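Local coordinates for protein putative transcriptional regulator (Clostridium difficile, PDB 3QI7) that is of unknown function but has a periplasmic-binding-protein-like fold, and may be a lipoprotein or transcriptional regulator that binds a small ligand such as a sugar, at residues Ala156-Leu168 with Leu189-Thr201. Residues are numbered along the deposited sequence; the frame is centred on the assembly and turned at random.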
loop_
_atom_site.group_PDB
_atom_site.type_symbol
_atom_site.label_atom_id
_atom_site.label_comp_id
_atom_site.label_asym_id
_atom_site.label_seq_id
_atom_site.Cartn_x
_atom_site.Cartn_y
_atom_site.Cartn_z
ATOM N N ALA A 156 -19.391 -5.908 -13.757
ATOM C CA ALA A 156 -20.328 -5.439 -12.697
ATOM C C ALA A 156 -21.548 -4.671 -13.244
ATOM O O ALA A 156 -21.410 -3.737 -14.051
ATOM C CB ALA A 156 -19.604 -4.584 -11.690
ATOM N N LYS A 157 -22.730 -5.052 -12.770
ATOM C CA LYS A 157 -23.957 -4.356 -13.142
ATOM C C LYS A 157 -24.432 -3.417 -12.034
ATOM O O LYS A 157 -25.384 -2.651 -12.234
ATOM C CB LYS A 157 -25.041 -5.355 -13.542
ATOM C CG LYS A 157 -24.721 -6.110 -14.824
ATOM C CD LYS A 157 -24.312 -5.167 -15.942
ATOM C CE LYS A 157 -24.537 -5.799 -17.325
ATOM N NZ LYS A 157 -23.689 -5.153 -18.380
ATOM N N ALA A 158 -23.773 -3.482 -10.868
ATOM C CA ALA A 158 -23.941 -2.491 -9.784
ATOM C C ALA A 158 -22.646 -2.527 -8.961
ATOM O O ALA A 158 -21.898 -3.510 -9.020
ATOM C CB ALA A 158 -25.188 -2.815 -8.893
ATOM N N PHE A 159 -22.376 -1.454 -8.223
ATOM C CA PHE A 159 -21.277 -1.379 -7.269
ATOM C C PHE A 159 -21.875 -1.074 -5.896
ATOM O O PHE A 159 -22.494 -0.011 -5.717
ATOM C CB PHE A 159 -20.320 -0.260 -7.670
ATOM C CG PHE A 159 -19.048 -0.184 -6.864
ATOM C CD1 PHE A 159 -19.044 0.251 -5.519
ATOM C CD2 PHE A 159 -17.814 -0.451 -7.478
ATOM C CE1 PHE A 159 -17.858 0.353 -4.843
ATOM C CE2 PHE A 159 -16.631 -0.377 -6.761
ATOM C CZ PHE A 159 -16.660 0.045 -5.467
ATOM N N ILE A 160 -21.710 -1.997 -4.949
ATOM C CA ILE A 160 -22.215 -1.805 -3.565
ATOM C C ILE A 160 -21.029 -1.354 -2.680
ATOM O O ILE A 160 -20.013 -2.034 -2.641
ATOM C CB ILE A 160 -22.892 -3.088 -2.992
ATOM C CG1 ILE A 160 -23.716 -3.828 -4.057
ATOM C CG2 ILE A 160 -23.814 -2.738 -1.786
ATOM C CD1 ILE A 160 -24.868 -3.033 -4.762
ATOM N N HIS A 161 -21.144 -0.178 -2.035
ATOM C CA HIS A 161 -20.126 0.372 -1.125
ATOM C C HIS A 161 -20.611 0.344 0.318
ATOM O O HIS A 161 -21.694 0.884 0.606
ATOM C CB HIS A 161 -19.861 1.828 -1.517
ATOM C CG HIS A 161 -18.751 2.481 -0.751
ATOM N ND1 HIS A 161 -18.922 2.995 0.526
ATOM C CD2 HIS A 161 -17.473 2.758 -1.104
ATOM C CE1 HIS A 161 -17.779 3.533 0.926
ATOM N NE2 HIS A 161 -16.885 3.397 -0.041
ATOM N N TYR A 162 -19.842 -0.326 1.191
ATOM C CA TYR A 162 -20.191 -0.522 2.609
ATOM C C TYR A 162 -19.148 0.186 3.494
ATOM O O TYR A 162 -17.956 -0.040 3.353
ATOM C CB TYR A 162 -20.205 -2.024 2.965
ATOM C CG TYR A 162 -21.348 -2.817 2.402
ATOM C CD1 TYR A 162 -22.616 -2.666 2.895
ATOM C CD2 TYR A 162 -21.142 -3.765 1.394
ATOM C CE1 TYR A 162 -23.672 -3.391 2.374
ATOM C CE2 TYR A 162 -22.177 -4.495 0.878
ATOM C CZ TYR A 162 -23.456 -4.312 1.375
ATOM O OH TYR A 162 -24.492 -5.052 0.857
ATOM N N ALA A 163 -19.636 0.999 4.440
ATOM C CA ALA A 163 -18.830 1.809 5.362
ATOM C C ALA A 163 -19.780 2.370 6.409
ATOM O O ALA A 163 -20.927 2.686 6.086
ATOM C CB ALA A 163 -18.196 2.992 4.625
ATOM N N SER A 164 -19.306 2.501 7.646
ATOM C CA SER A 164 -20.078 3.142 8.721
ATOM C C SER A 164 -20.013 4.672 8.585
ATOM O O SER A 164 -19.120 5.186 7.942
ATOM C CB SER A 164 -19.525 2.739 10.088
ATOM O OG SER A 164 -18.335 3.452 10.407
ATOM N N THR A 165 -20.910 5.404 9.247
ATOM C CA THR A 165 -20.839 6.868 9.161
ATOM C C THR A 165 -19.590 7.412 9.878
ATOM O O THR A 165 -19.030 8.432 9.442
ATOM C CB THR A 165 -22.142 7.535 9.601
ATOM O OG1 THR A 165 -22.499 7.124 10.912
ATOM C CG2 THR A 165 -23.270 7.148 8.651
ATOM N N ASP A 166 -19.105 6.693 10.907
ATOM C CA ASP A 166 -17.794 6.990 11.492
ATOM C C ASP A 166 -16.643 6.783 10.509
ATOM O O ASP A 166 -15.730 7.622 10.455
ATOM C CB ASP A 166 -17.524 6.178 12.748
ATOM C CG ASP A 166 -18.325 6.670 13.976
ATOM O OD1 ASP A 166 -18.961 7.734 13.944
ATOM O OD2 ASP A 166 -18.300 5.978 14.989
ATOM N N ASP A 167 -16.673 5.680 9.748
ATOM C CA ASP A 167 -15.687 5.459 8.664
ATOM C C ASP A 167 -15.628 6.631 7.682
ATOM O O ASP A 167 -14.546 7.009 7.233
ATOM C CB ASP A 167 -15.972 4.185 7.833
ATOM C CG ASP A 167 -15.795 2.894 8.610
ATOM O OD1 ASP A 167 -14.861 2.772 9.456
ATOM O OD2 ASP A 167 -16.585 1.958 8.334
ATOM N N LEU A 168 -16.789 7.170 7.328
ATOM C CA LEU A 168 -16.863 8.308 6.414
ATOM C C LEU A 168 -16.241 9.627 6.946
ATOM O O LEU A 168 -16.131 10.594 6.174
ATOM C CB LEU A 168 -18.313 8.536 5.953
ATOM C CG LEU A 168 -19.003 7.384 5.184
ATOM C CD1 LEU A 168 -20.385 7.805 4.713
ATOM C CD2 LEU A 168 -18.187 6.933 3.988
ATOM N N LEU A 189 -22.377 2.745 -14.386
ATOM C CA LEU A 189 -22.433 1.661 -13.400
ATOM C C LEU A 189 -23.286 2.090 -12.207
ATOM O O LEU A 189 -22.883 2.958 -11.425
ATOM C CB LEU A 189 -21.027 1.308 -12.900
ATOM C CG LEU A 189 -20.837 0.195 -11.850
ATOM C CD1 LEU A 189 -21.676 -1.054 -12.195
ATOM C CD2 LEU A 189 -19.352 -0.146 -11.739
ATOM N N PRO A 190 -24.455 1.455 -12.028
ATOM C CA PRO A 190 -25.259 1.769 -10.852
ATOM C C PRO A 190 -24.452 1.681 -9.552
ATOM O O PRO A 190 -23.698 0.752 -9.345
ATOM C CB PRO A 190 -26.381 0.723 -10.905
ATOM C CG PRO A 190 -26.520 0.415 -12.381
ATOM C CD PRO A 190 -25.110 0.468 -12.903
ATOM N N PHE A 191 -24.590 2.692 -8.703
ATOM C CA PHE A 191 -23.843 2.758 -7.473
ATOM C C PHE A 191 -24.819 2.755 -6.292
ATOM O O PHE A 191 -25.798 3.487 -6.303
ATOM C CB PHE A 191 -22.968 4.012 -7.461
ATOM C CG PHE A 191 -22.242 4.224 -6.182
ATOM C CD1 PHE A 191 -21.063 3.562 -5.929
ATOM C CD2 PHE A 191 -22.731 5.120 -5.230
ATOM C CE1 PHE A 191 -20.383 3.760 -4.726
ATOM C CE2 PHE A 191 -22.062 5.330 -4.050
ATOM C CZ PHE A 191 -20.884 4.644 -3.791
ATOM N N VAL A 192 -24.538 1.920 -5.291
ATOM C CA VAL A 192 -25.388 1.784 -4.114
ATOM C C VAL A 192 -24.555 2.029 -2.875
ATOM O O VAL A 192 -23.636 1.264 -2.593
ATOM C CB VAL A 192 -26.000 0.370 -4.041
ATOM C CG1 VAL A 192 -26.955 0.253 -2.826
ATOM C CG2 VAL A 192 -26.707 0.034 -5.387
ATOM N N GLN A 193 -24.846 3.094 -2.119
ATOM C CA GLN A 193 -24.116 3.321 -0.856
ATOM C C GLN A 193 -24.934 2.828 0.329
ATOM O O GLN A 193 -26.088 3.214 0.494
ATOM C CB GLN A 193 -23.742 4.800 -0.669
ATOM C CG GLN A 193 -23.229 5.114 0.713
ATOM C CD GLN A 193 -22.892 6.561 0.865
ATOM O OE1 GLN A 193 -22.856 7.285 -0.114
ATOM N NE2 GLN A 193 -22.687 7.002 2.102
ATOM N N VAL A 194 -24.326 1.968 1.140
ATOM C CA VAL A 194 -24.986 1.374 2.289
ATOM C C VAL A 194 -24.180 1.641 3.546
ATOM O O VAL A 194 -22.983 1.274 3.636
ATOM C CB VAL A 194 -25.179 -0.126 2.110
ATOM C CG1 VAL A 194 -25.986 -0.725 3.319
ATOM C CG2 VAL A 194 -25.887 -0.404 0.805
ATOM N N ASN A 195 -24.848 2.293 4.506
ATOM C CA ASN A 195 -24.297 2.562 5.831
ATOM C C ASN A 195 -24.385 1.347 6.748
ATOM O O ASN A 195 -25.484 0.830 7.051
ATOM C CB ASN A 195 -24.993 3.756 6.507
ATOM C CG ASN A 195 -24.640 5.125 5.862
ATOM O OD1 ASN A 195 -23.800 5.238 4.954
ATOM N ND2 ASN A 195 -25.316 6.175 6.348
ATOM N N THR A 196 -23.208 0.916 7.182
ATOM C CA THR A 196 -23.028 -0.171 8.140
ATOM C C THR A 196 -22.990 0.406 9.581
ATOM O O THR A 196 -22.631 1.583 9.768
ATOM C CB THR A 196 -21.705 -0.940 7.876
ATOM O OG1 THR A 196 -20.590 -0.041 7.944
ATOM C CG2 THR A 196 -21.704 -1.575 6.502
ATOM N N PRO A 197 -23.351 -0.412 10.585
ATOM C CA PRO A 197 -23.292 0.040 11.988
ATOM C C PRO A 197 -21.881 0.468 12.417
ATOM O O PRO A 197 -20.893 -0.195 12.086
ATOM C CB PRO A 197 -23.743 -1.195 12.788
ATOM C CG PRO A 197 -24.554 -2.002 11.829
ATOM C CD PRO A 197 -23.945 -1.757 10.460
ATOM N N ASN A 198 -21.814 1.574 13.149
ATOM C CA ASN A 198 -20.582 2.031 13.761
ATOM C C ASN A 198 -20.024 0.980 14.693
ATOM O O ASN A 198 -20.769 0.342 15.430
ATOM C CB ASN A 198 -20.806 3.319 14.569
ATOM C CG ASN A 198 -20.957 4.531 13.696
ATOM O OD1 ASN A 198 -20.418 4.603 12.605
ATOM N ND2 ASN A 198 -21.671 5.512 14.195
ATOM N N ILE A 199 -18.712 0.796 14.652
ATOM C CA ILE A 199 -18.057 -0.167 15.516
ATOM C C ILE A 199 -17.485 0.608 16.693
ATOM O O ILE A 199 -16.461 1.276 16.562
ATOM C CB ILE A 199 -16.977 -0.939 14.773
ATOM C CG1 ILE A 199 -17.622 -1.686 13.589
ATOM C CG2 ILE A 199 -16.251 -1.912 15.731
ATOM C CD1 ILE A 199 -16.670 -2.549 12.754
ATOM N N ASN A 200 -18.180 0.576 17.823
ATOM C CA ASN A 200 -17.693 1.260 19.022
ATOM C C ASN A 200 -17.074 0.306 20.042
ATOM O O ASN A 200 -16.192 0.696 20.803
ATOM C CB ASN A 200 -18.819 2.082 19.645
ATOM C CG ASN A 200 -19.248 3.237 18.747
ATOM O OD1 ASN A 200 -20.435 3.404 18.447
ATOM N ND2 ASN A 200 -18.272 4.024 18.287
ATOM N N THR A 201 -17.559 -0.933 20.057
ATOM C CA THR A 201 -17.017 -1.993 20.900
ATOM C C THR A 201 -16.881 -3.258 20.048
ATOM O O THR A 201 -17.336 -3.293 18.896
ATOM C CB THR A 201 -17.946 -2.283 22.096
ATOM O OG1 THR A 201 -19.125 -2.954 21.632
ATOM C CG2 THR A 201 -18.338 -0.985 22.843
HETATM O O HOH W 1 -21.178 3.085 2.383
HETATM O O HOH W 2 -17.460 2.228 12.627
HETATM O O HOH W 3 -23.265 4.096 10.434
HETATM O O HOH W 4 -16.656 3.967 15.024
HETATM O O HOH W 5 -20.028 5.928 17.170
#
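Asn198 OD1 is held by the turn after strand 159-164: the backbone N of Asp166 donates to it at 3.0 Å, tilted out of the carbonyl plane, and Ser164 OG lies 3.2 Å from it, at best a weak bond, since its proton has another acceptor within reach. The Asp166 and Asn198 side chains cross at about a right angle, but the carboxylate and amide planes are 8° apart and stacked, with Asp166 CG 3.2 Å from Asn198 OD1. Waters complete this end: one links Asp166 OD2 to Ile199 O, another joins it to Asn200 ND2, and a third bridges Thr165 N and Thr196 O. The turn is set internally by a reciprocal pair, Ser164 N to Asp167 OD2 and Asp167 N back to Ser164 OG, the latter an ST motif.

Upstream, the strands run parallel in register, Phe159 opposite Phe191 and His161 opposite Gln193. Val192 sits between Phe159 O and His161 N, its N-H reaching the former at 2.8 Å and its O receiving the latter at 175°. Ala163 N reaches Val194 O only weakly, at 3.5 Å, but Thr196 N donates to Ala163 O at 3.1 Å, from above the carbonyl plane. Water 1 donates to Val194 O and meets His161 ND1 in the ring plane.

On one face the Phe159 and Phe191 rings are slid apart, centroids 6.0 Å away, against helix 171-186. On the other, Tyr162 CE1 lies 3.6 Å from Val194 CB; Tyr162 CG, anti to the carbonyl carbon (chi1 -72°), lays the ring alongside Val194, and the Tyr162 hydroxyl hydrogen-bonds to Asp215 of helix 203-223.

Strand 191-196 flanks central strand 159-164 in a three-stranded parallel sheet, linked through helix 171-186 as a beta-alpha-beta unit; beyond the strands, water-mediated bonds imply a more hydrated join.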